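General secretion pathway protein F (Vibrio cholerae, PDB 3C1Q) probably serves as an inner-membrane component of the type II secretion system that exports toxins and proteases, represented here by its first cytoplasmic domain. Local coordinates at residues L31-A39 / L51-T59. Residues are numbered along the deposited sequence; the frame is centred on the assembly and turned at random.
Sequences LEECLRAVA and LVAVRAKVT
Leu35 and Arg55 meet near the middle of the nearly antiparallel segments 31-39 and 51-59, whose axes make an angle of 167° and approach to 8.8 Å. The apolar evidence centres on Leu35, a knob that fits the hole formed by Leu51, Val54, Arg55 and Val58. Its CB lies 3.8 Å from Arg55 CB, while its CD1 methyl reaches Val54 and Val58, 3.9 Å from Val58 CG2. Towards the C-terminal end of 31-39, Leu51 CD1 presses on Val38 CG1 at 3.5 Å, and the methyl of Ala39 touches both Leu51 CB and Val52 CG2. At the other end the side chains of Leu31 and Val58 cross at about a right angle, meeting through Leu31 CD2 and Val58 CG1.

The polar evidence lies along one flank. Extended from CG to NE, Arg55 runs alongside Glu32, its CD 3.2 Å from Glu32 O. Both Arg55 NH1 and Arg55 NE approach Glu32 OE1, at 2.8 and 2.9 Å, in a salt bridge. The planes are only 20° apart, but OE1 enters obliquely, consistent with weak, strongly bent hydrogen bonds. Glu32 CG sits between the backbone N and carbonyl carbon, and a bend at chi2 turns the carboxylate towards Arg55. Arg36 NE lies over one face of the Arg55 guanidinium, while Arg36 NH2 comes within 3.1 Å of Arg55 NH2; both are donors, so no hydrogen bond joins them. Glu32 probably offsets part of this like-charge proximity.

Helix 11-26 packs against Cys34 and Val38, and helix 64-68 against Leu31 and Val54. Helices 31-40 and 45-59, consecutive in the chain, form an antiparallel helical hairpin with Leu35 as its knob, within the all-helical cytoplasmic domain of the GspF family.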
# COMPACT_ATOMS: atom_id res chain seq x y z
N LEU B 31 -15.45 4.59 5.35
CA LEU B 31 -14.29 5.42 5.66
C LEU B 31 -13.77 5.23 7.08
O LEU B 31 -12.56 5.12 7.28
CB LEU B 31 -14.61 6.89 5.41
CG LEU B 31 -13.46 7.87 5.66
CD1 LEU B 31 -12.26 7.51 4.80
CD2 LEU B 31 -13.94 9.33 5.43
N GLU B 32 -14.66 5.19 8.08
CA GLU B 32 -14.20 5.05 9.47
C GLU B 32 -13.44 3.74 9.66
O GLU B 32 -12.46 3.69 10.42
CB GLU B 32 -15.36 5.19 10.47
CG GLU B 32 -16.39 4.08 10.45
CD GLU B 32 -16.08 2.93 11.41
OE1 GLU B 32 -14.96 2.87 11.98
OE2 GLU B 32 -16.97 2.06 11.58
N GLU B 33 -13.89 2.69 8.97
CA GLU B 33 -13.24 1.37 9.09
C GLU B 33 -11.88 1.42 8.41
O GLU B 33 -10.89 0.84 8.90
CB GLU B 33 -14.11 0.26 8.46
CG GLU B 33 -15.42 -0.10 9.18
CD GLU B 33 -16.28 -1.19 8.47
OE1 GLU B 33 -15.76 -2.06 7.70
OE2 GLU B 33 -17.52 -1.20 8.70
N CYS B 34 -11.82 2.10 7.27
CA CYS B 34 -10.54 2.32 6.58
C CYS B 34 -9.53 3.02 7.48
O CYS B 34 -8.36 2.61 7.57
CB CYS B 34 -10.72 3.13 5.31
SG CYS B 34 -11.77 2.36 4.06
N LEU B 35 -9.96 4.11 8.11
CA LEU B 35 -9.08 4.88 9.01
C LEU B 35 -8.60 4.05 10.20
O LEU B 35 -7.44 4.15 10.59
CB LEU B 35 -9.77 6.14 9.48
CG LEU B 35 -9.93 7.25 8.43
CD1 LEU B 35 -10.99 8.26 8.84
CD2 LEU B 35 -8.59 7.96 8.16
N ARG B 36 -9.48 3.23 10.76
CA ARG B 36 -9.09 2.31 11.83
C ARG B 36 -7.95 1.39 11.39
O ARG B 36 -6.97 1.24 12.10
CB ARG B 36 -10.28 1.47 12.30
CG ARG B 36 -9.94 0.57 13.50
CD ARG B 36 -10.96 -0.52 13.71
NE ARG B 36 -12.13 -0.08 14.47
CZ ARG B 36 -12.34 -0.31 15.77
NH1 ARG B 36 -11.45 -0.97 16.52
NH2 ARG B 36 -13.45 0.13 16.35
N ALA B 37 -8.10 0.75 10.24
CA ALA B 37 -7.09 -0.14 9.70
C ALA B 37 -5.75 0.57 9.51
O ALA B 37 -4.71 0.04 9.92
CB ALA B 37 -7.57 -0.76 8.36
N VAL B 38 -5.74 1.75 8.90
CA VAL B 38 -4.47 2.45 8.66
C VAL B 38 -3.78 2.77 10.01
O VAL B 38 -2.56 2.58 10.18
CB VAL B 38 -4.63 3.72 7.75
CG1 VAL B 38 -3.27 4.34 7.44
CG2 VAL B 38 -5.37 3.36 6.44
N ALA B 39 -4.57 3.19 11.00
CA ALA B 39 -4.08 3.43 12.35
C ALA B 39 -3.45 2.19 12.97
O ALA B 39 -2.32 2.24 13.47
CB ALA B 39 -5.22 3.93 13.27
N LEU B 51 -4.23 9.37 13.21
CA LEU B 51 -5.27 8.62 12.47
C LEU B 51 -6.44 8.20 13.36
O LEU B 51 -7.60 8.24 12.94
CB LEU B 51 -4.65 7.44 11.74
CG LEU B 51 -3.74 7.88 10.59
CD1 LEU B 51 -2.97 6.69 10.04
CD2 LEU B 51 -4.54 8.59 9.49
N VAL B 52 -6.16 7.84 14.61
CA VAL B 52 -7.22 7.49 15.54
C VAL B 52 -8.08 8.73 15.82
O VAL B 52 -9.31 8.65 15.86
CB VAL B 52 -6.62 6.87 16.83
CG1 VAL B 52 -7.66 6.75 17.95
CG2 VAL B 52 -6.04 5.49 16.53
N ALA B 53 -7.42 9.87 15.99
CA ALA B 53 -8.11 11.13 16.26
C ALA B 53 -8.98 11.54 15.08
O ALA B 53 -10.12 11.94 15.25
CB ALA B 53 -7.09 12.24 16.61
N VAL B 54 -8.43 11.43 13.87
CA VAL B 54 -9.18 11.72 12.65
C VAL B 54 -10.38 10.76 12.52
O VAL B 54 -11.50 11.19 12.18
CB VAL B 54 -8.25 11.65 11.41
CG1 VAL B 54 -9.04 11.72 10.11
CG2 VAL B 54 -7.23 12.82 11.47
N ARG B 55 -10.15 9.48 12.79
CA ARG B 55 -11.23 8.50 12.76
C ARG B 55 -12.33 8.85 13.74
O ARG B 55 -13.52 8.77 13.40
CB ARG B 55 -10.74 7.10 13.06
CG ARG B 55 -11.87 6.10 12.81
CD ARG B 55 -11.65 4.74 13.36
NE ARG B 55 -12.97 4.15 13.61
CZ ARG B 55 -13.26 3.33 14.62
NH1 ARG B 55 -14.51 2.88 14.76
NH2 ARG B 55 -12.32 2.93 15.47
N ALA B 56 -11.94 9.22 14.96
CA ALA B 56 -12.92 9.59 15.98
C ALA B 56 -13.79 10.73 15.45
O ALA B 56 -15.03 10.65 15.50
CB ALA B 56 -12.21 9.98 17.27
N LYS B 57 -13.17 11.74 14.86
CA LYS B 57 -13.92 12.89 14.35
C LYS B 57 -14.87 12.51 13.21
O LYS B 57 -16.00 12.99 13.16
CB LYS B 57 -12.98 14.02 13.92
CG LYS B 57 -12.36 14.75 15.12
CD LYS B 57 -11.61 15.99 14.70
CE LYS B 57 -12.52 17.15 14.39
NZ LYS B 57 -11.82 18.47 14.46
N VAL B 58 -14.43 11.63 12.32
CA VAL B 58 -15.26 11.17 11.22
C VAL B 58 -16.49 10.44 11.75
O VAL B 58 -17.60 10.65 11.27
CB VAL B 58 -14.46 10.29 10.25
CG1 VAL B 58 -15.39 9.48 9.33
CG2 VAL B 58 -13.47 11.18 9.45
N THR B 59 -16.30 9.59 12.76
CA THR B 59 -17.45 8.87 13.35
C THR B 59 -18.42 9.84 14.04
O THR B 59 -19.61 9.53 14.16
CB THR B 59 -16.99 7.79 14.36
OG1 THR B 59 -16.49 8.42 15.55
CG2 THR B 59 -15.90 6.90 13.74